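Flavin adenine dinucleotide synthase (PDB 2WSI) catalyses the adenylation of FMN by ATP, producing the coenzyme FAD and diphosphate in the last step of FAD biosynthesis. Local coordinates at residues A[6-9]-A[10-14]; A[76-79]-A[80-84]. All coordinates share one frame; numbering follows the deposited sequence.

Interaction 1. Residues A[6-9]-A[10-14]; sequences AAEM and CYEIT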
loop_
_atom_site.group_PDB
_atom_site.type_symbol
_atom_site.label_atom_id
_atom_site.label_comp_id
_atom_site.label_asym_id
_atom_site.label_seq_id
_atom_site.Cartn_x
_atom_site.Cartn_y
_atom_site.Cartn_z
ATOM N N ALA A 6 13.114 7.675 -6.509
ATOM C CA ALA A 6 12.020 7.169 -5.687
ATOM C C ALA A 6 12.535 6.058 -4.796
ATOM O O ALA A 6 12.156 5.972 -3.619
ATOM C CB ALA A 6 10.871 6.650 -6.570
ATOM N N ALA A 7 13.360 5.185 -5.364
ATOM C CA ALA A 7 13.885 4.044 -4.604
ATOM C C ALA A 7 14.776 4.534 -3.462
ATOM O O ALA A 7 14.622 4.112 -2.298
ATOM C CB ALA A 7 14.623 3.060 -5.516
ATOM N N GLU A 8 15.692 5.448 -3.773
ATOM C CA GLU A 8 16.588 5.991 -2.739
ATOM C C GLU A 8 15.801 6.744 -1.651
ATOM O O GLU A 8 16.080 6.612 -0.467
ATOM C CB GLU A 8 17.658 6.925 -3.364
ATOM C CG GLU A 8 18.825 7.159 -2.434
ATOM C CD GLU A 8 18.610 8.321 -1.479
ATOM O OE1 GLU A 8 17.785 9.221 -1.783
ATOM O OE2 GLU A 8 19.299 8.352 -0.430
ATOM N N MET A 9 14.798 7.519 -2.061
ATOM C CA MET A 9 13.934 8.209 -1.105
ATOM C C MET A 9 13.248 7.201 -0.160
ATOM O O MET A 9 13.282 7.354 1.063
ATOM C CB MET A 9 12.877 9.071 -1.829
ATOM C CG MET A 9 11.904 9.823 -0.831
ATOM S SD MET A 9 10.550 10.748 -1.645
ATOM C CE MET A 9 9.526 9.360 -2.197
ATOM N N CYS A 10 12.634 6.164 -0.718
ATOM C CA CYS A 10 11.914 5.185 0.109
ATOM C C CYS A 10 12.901 4.442 1.028
ATOM O O CYS A 10 12.612 4.113 2.182
ATOM C CB CYS A 10 11.171 4.217 -0.812
ATOM S SG CYS A 10 9.723 5.026 -1.600
ATOM N N TYR A 11 14.095 4.212 0.513
ATOM C CA TYR A 11 15.155 3.625 1.311
ATOM C C TYR A 11 15.466 4.497 2.522
ATOM O O TYR A 11 15.625 3.975 3.631
ATOM C CB TYR A 11 16.427 3.397 0.478
ATOM C CG TYR A 11 17.569 2.920 1.338
ATOM C CD1 TYR A 11 17.684 1.565 1.689
ATOM C CD2 TYR A 11 18.516 3.808 1.824
ATOM C CE1 TYR A 11 18.723 1.112 2.526
ATOM C CE2 TYR A 11 19.570 3.361 2.653
ATOM C CZ TYR A 11 19.664 2.020 2.986
ATOM O OH TYR A 11 20.702 1.579 3.778
ATOM N N GLU A 12 15.552 5.815 2.319
ATOM C CA GLU A 12 15.858 6.725 3.432
ATOM C C GLU A 12 14.718 6.711 4.436
ATOM O O GLU A 12 14.941 6.750 5.651
ATOM C CB GLU A 12 16.085 8.172 2.937
ATOM C CG GLU A 12 17.310 8.339 2.034
ATOM C CD GLU A 12 17.545 9.792 1.607
ATOM O OE1 GLU A 12 16.676 10.663 1.847
ATOM O OE2 GLU A 12 18.614 10.075 1.028
ATOM N N ILE A 13 13.492 6.650 3.930
ATOM C CA ILE A 13 12.315 6.682 4.803
ATOM C C ILE A 13 12.301 5.461 5.689
ATOM O O ILE A 13 12.059 5.543 6.884
ATOM C CB ILE A 13 11.010 6.792 3.975
ATOM C CG1 ILE A 13 10.883 8.218 3.416
ATOM C CG2 ILE A 13 9.771 6.478 4.829
ATOM C CD1 ILE A 13 9.727 8.410 2.393
ATOM N N THR A 14 12.544 4.316 5.088
ATOM C CA THR A 14 12.450 3.067 5.796
ATOM C C THR A 14 13.607 2.982 6.792
ATOM O O THR A 14 13.422 2.632 7.948
ATOM C CB THR A 14 12.458 1.907 4.785
ATOM O OG1 THR A 14 11.342 2.092 3.884
ATOM C CG2 THR A 14 12.310 0.570 5.501
#

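Interaction 2. Residues A[76-79]-A[80-84]; sequences CLWE and YFFIK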
loop_
_atom_site.group_PDB
_atom_site.type_symbol
_atom_site.label_atom_id
_atom_site.label_comp_id
_atom_site.label_asym_id
_atom_site.label_seq_id
_atom_site.Cartn_x
_atom_site.Cartn_y
_atom_site.Cartn_z
ATOM N N CYS A 76 13.621 -1.733 -0.925
ATOM C CA CYS A 76 14.375 -2.957 -1.244
ATOM C C CYS A 76 14.959 -2.938 -2.648
ATOM O O CYS A 76 16.011 -3.555 -2.922
ATOM C CB CYS A 76 13.481 -4.180 -1.079
ATOM S SG CYS A 76 13.081 -4.469 0.661
ATOM N N LEU A 77 14.290 -2.234 -3.553
ATOM C CA LEU A 77 14.818 -2.120 -4.923
ATOM C C LEU A 77 16.158 -1.350 -4.901
ATOM O O LEU A 77 17.133 -1.692 -5.606
ATOM C CB LEU A 77 13.776 -1.424 -5.816
ATOM C CG LEU A 77 14.174 -1.284 -7.274
ATOM C CD1 LEU A 77 14.428 -2.655 -7.848
ATOM C CD2 LEU A 77 13.090 -0.527 -8.088
ATOM N N TRP A 78 16.211 -0.308 -4.086
ATOM C CA TRP A 78 17.444 0.464 -3.929
ATOM C C TRP A 78 18.562 -0.478 -3.438
ATOM O O TRP A 78 19.645 -0.578 -4.042
ATOM C CB TRP A 78 17.228 1.575 -2.921
ATOM C CG TRP A 78 18.412 2.488 -2.738
ATOM C CD1 TRP A 78 19.152 2.675 -1.582
ATOM C CD2 TRP A 78 18.967 3.379 -3.715
ATOM N NE1 TRP A 78 20.139 3.622 -1.800
ATOM C CE2 TRP A 78 20.044 4.068 -3.099
ATOM C CE3 TRP A 78 18.679 3.641 -5.065
ATOM C CZ2 TRP A 78 20.830 5.000 -3.791
ATOM C CZ3 TRP A 78 19.457 4.567 -5.746
ATOM C CH2 TRP A 78 20.520 5.237 -5.110
ATOM N N GLU A 79 18.291 -1.177 -2.346
ATOM C CA GLU A 79 19.289 -2.115 -1.793
ATOM C C GLU A 79 19.687 -3.217 -2.798
ATOM O O GLU A 79 20.847 -3.601 -2.898
ATOM C CB GLU A 79 18.761 -2.721 -0.472
ATOM C CG GLU A 79 19.765 -3.632 0.233
ATOM C CD GLU A 79 19.413 -3.888 1.696
ATOM O OE1 GLU A 79 18.776 -3.017 2.324
ATOM O OE2 GLU A 79 19.774 -4.968 2.203
ATOM N N TYR A 80 18.725 -3.697 -3.574
ATOM C CA TYR A 80 18.934 -4.772 -4.549
ATOM C C TYR A 80 19.980 -4.378 -5.586
ATOM O O TYR A 80 20.822 -5.172 -6.017
ATOM C CB TYR A 80 17.601 -5.071 -5.255
ATOM C CG TYR A 80 17.689 -5.881 -6.536
ATOM C CD1 TYR A 80 17.790 -7.270 -6.497
ATOM C CD2 TYR A 80 17.620 -5.261 -7.781
ATOM C CE1 TYR A 80 17.852 -8.028 -7.667
ATOM C CE2 TYR A 80 17.663 -6.010 -8.973
ATOM C CZ TYR A 80 17.785 -7.390 -8.900
ATOM O OH TYR A 80 17.828 -8.146 -10.047
ATOM N N PHE A 81 19.925 -3.130 -5.983
ATOM C CA PHE A 81 20.855 -2.653 -6.977
ATOM C C PHE A 81 22.296 -2.797 -6.468
ATOM O O PHE A 81 23.188 -3.198 -7.205
ATOM C CB PHE A 81 20.539 -1.216 -7.301
ATOM C CG PHE A 81 21.556 -0.561 -8.170
ATOM C CD1 PHE A 81 21.620 -0.849 -9.537
ATOM C CD2 PHE A 81 22.448 0.345 -7.630
ATOM C CE1 PHE A 81 22.565 -0.227 -10.350
ATOM C CE2 PHE A 81 23.392 0.975 -8.437
ATOM C CZ PHE A 81 23.447 0.676 -9.801
ATOM N N PHE A 82 22.521 -2.472 -5.205
ATOM C CA PHE A 82 23.879 -2.528 -4.666
ATOM C C PHE A 82 24.339 -3.968 -4.392
ATOM O O PHE A 82 25.491 -4.321 -4.661
ATOM C CB PHE A 82 23.985 -1.612 -3.438
ATOM C CG PHE A 82 23.794 -0.161 -3.786
ATOM C CD1 PHE A 82 24.845 0.578 -4.310
ATOM C CD2 PHE A 82 22.552 0.450 -3.644
ATOM C CE1 PHE A 82 24.681 1.907 -4.666
ATOM C CE2 PHE A 82 22.366 1.785 -4.007
ATOM C CZ PHE A 82 23.444 2.514 -4.522
ATOM N N ILE A 83 23.429 -4.797 -3.903
ATOM C CA ILE A 83 23.704 -6.213 -3.714
ATOM C C ILE A 83 24.104 -6.850 -5.060
ATOM O O ILE A 83 25.084 -7.595 -5.153
ATOM C CB ILE A 83 22.468 -6.955 -3.087
ATOM C CG1 ILE A 83 22.169 -6.409 -1.686
ATOM C CG2 ILE A 83 22.738 -8.473 -2.984
ATOM C CD1 ILE A 83 20.878 -7.017 -1.040
ATOM N N LYS A 84 23.374 -6.547 -6.121
ATOM C CA LYS A 84 23.692 -7.205 -7.387
ATOM C C LYS A 84 25.001 -6.650 -7.960
ATOM O O LYS A 84 25.801 -7.410 -8.493
ATOM C CB LYS A 84 22.536 -7.129 -8.388
ATOM C CG LYS A 84 22.602 -5.985 -9.327
ATOM C CD LYS A 84 21.550 -6.116 -10.440
ATOM C CE LYS A 84 22.020 -6.986 -11.603
ATOM N NZ LYS A 84 21.135 -6.824 -12.790
#

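Interaction 1. Residues A[6-9]-A[10-14]
Helix 3-18, near the start of the chain, supplies both halves of this local contact, in which M9 meets I13 and C10 bonds back to A6, each one turn on. Four backbone bonds of the i to i+4 kind define the helix here. C10 N donates to A6 O at 2.9 Å, and the same pattern joins Y11 to A7, E12 to E8 and I13 to M9.

Along one side, M9 and I13 run side by side and point the same way. The first torsion of M9 sets CG opposite the backbone N (chi1 179°), and M9 CG then lies 4.1 Å from I13 CD1. I13 CG1 also rests 3.5 Å from M9 O, so the isoleucine leans back over the carbonyl that binds its own N. C10 points its sulfur back along the helix, with SG 3.3 Å from A6 O.

Y11 turns its ring away from residues 6-9, but its CB packs 3.4 Å from E8 O. T14 folds its hydroxyl onto the preceding turn: OG1 donates to C10 O at 2.9 Å, from the face of the carbonyl opposite the one T14 N approaches. Two bonds therefore grip C10 O, and the hydroxyl of the buried T14 finds an acceptor for its proton within the helix.

Outside the segment, C10 packs on L71 and L74 of helix 64-87, while I13 touches F255. Regular i to i+4 bonding, with a threonine hydroxyl returned to the carbonyl four residues back, is a familiar pattern of alpha-helices, in this case of one packed against helix 64-87.

Interaction 2. Residues A[76-79]-A[80-84]
The aromatic contact between W78 and F82, one turn apart on helix 64-87, dominates the side-chain packing. It is a T-shaped stack: the edge of F82 points at the face of the six-membered ring of W78, with centroids 5.0 Å apart and planes at 72°. F82 CE2 makes the closest approach, 3.4 Å from W78 CE2, and lies toward the rim of the indole. The first torsions send the two rings to meet: W78 CG is opposite its backbone N (chi1 -177°), whereas F82 CG lies beside its own N. F81 adds to the cluster by setting CD2 over the centre of the F82 ring. With an alanine in place of W78, the F82 edge would probably lose the aromatic face it now meets, and that phenyl would be less restrained.

Other apolar contacts are made by L77 and E79. L77 CD1 comes within 4.1 Å of Y80 CD2, approaching the tyrosine ring obliquely. E79 contributes its methylene chain, CG being 3.8 Å from I83 CD1, while its carboxylate is engaged elsewhere in a salt bridge with R38.

Among the backbone bonds, Y80 N donates to C76 O (2.8 Å) and I83 N to E79 O. F81 N divides its hydrogen between L77 O and, weakly, W78 O; F82 N reaches E79 O only weakly.

Within the fold, C76 and E79 face helix 25-45 through L42, L77 and W78 meet helix 3-18 at L3 and A7, and Y80 sets its ring edge-to-face with F46 just beyond helix 25-45.

Interactions 1 and 2 lie on different helices, 3-18 and 64-87, yet touch directly, their centres 12 Å apart. W78 is the main bridge: its CZ2 lies 3.2 Å from E8 CG, and its CD1 is 3.3 Å from Y11 CG. Interaction 1 is the more buried: four of its eight touching residues are buried and none is exposed, against two buried and two exposed in interaction 2. Their chemistry differs: in 6-14 the side-chain contacts are aliphatic and sulfur-bearing, with a threonine hydroxyl bond, whereas 76-84 is rich in aromatic rings. Both also meet helix 25-45, where R38 touches Y11 and T14 and pairs with E79.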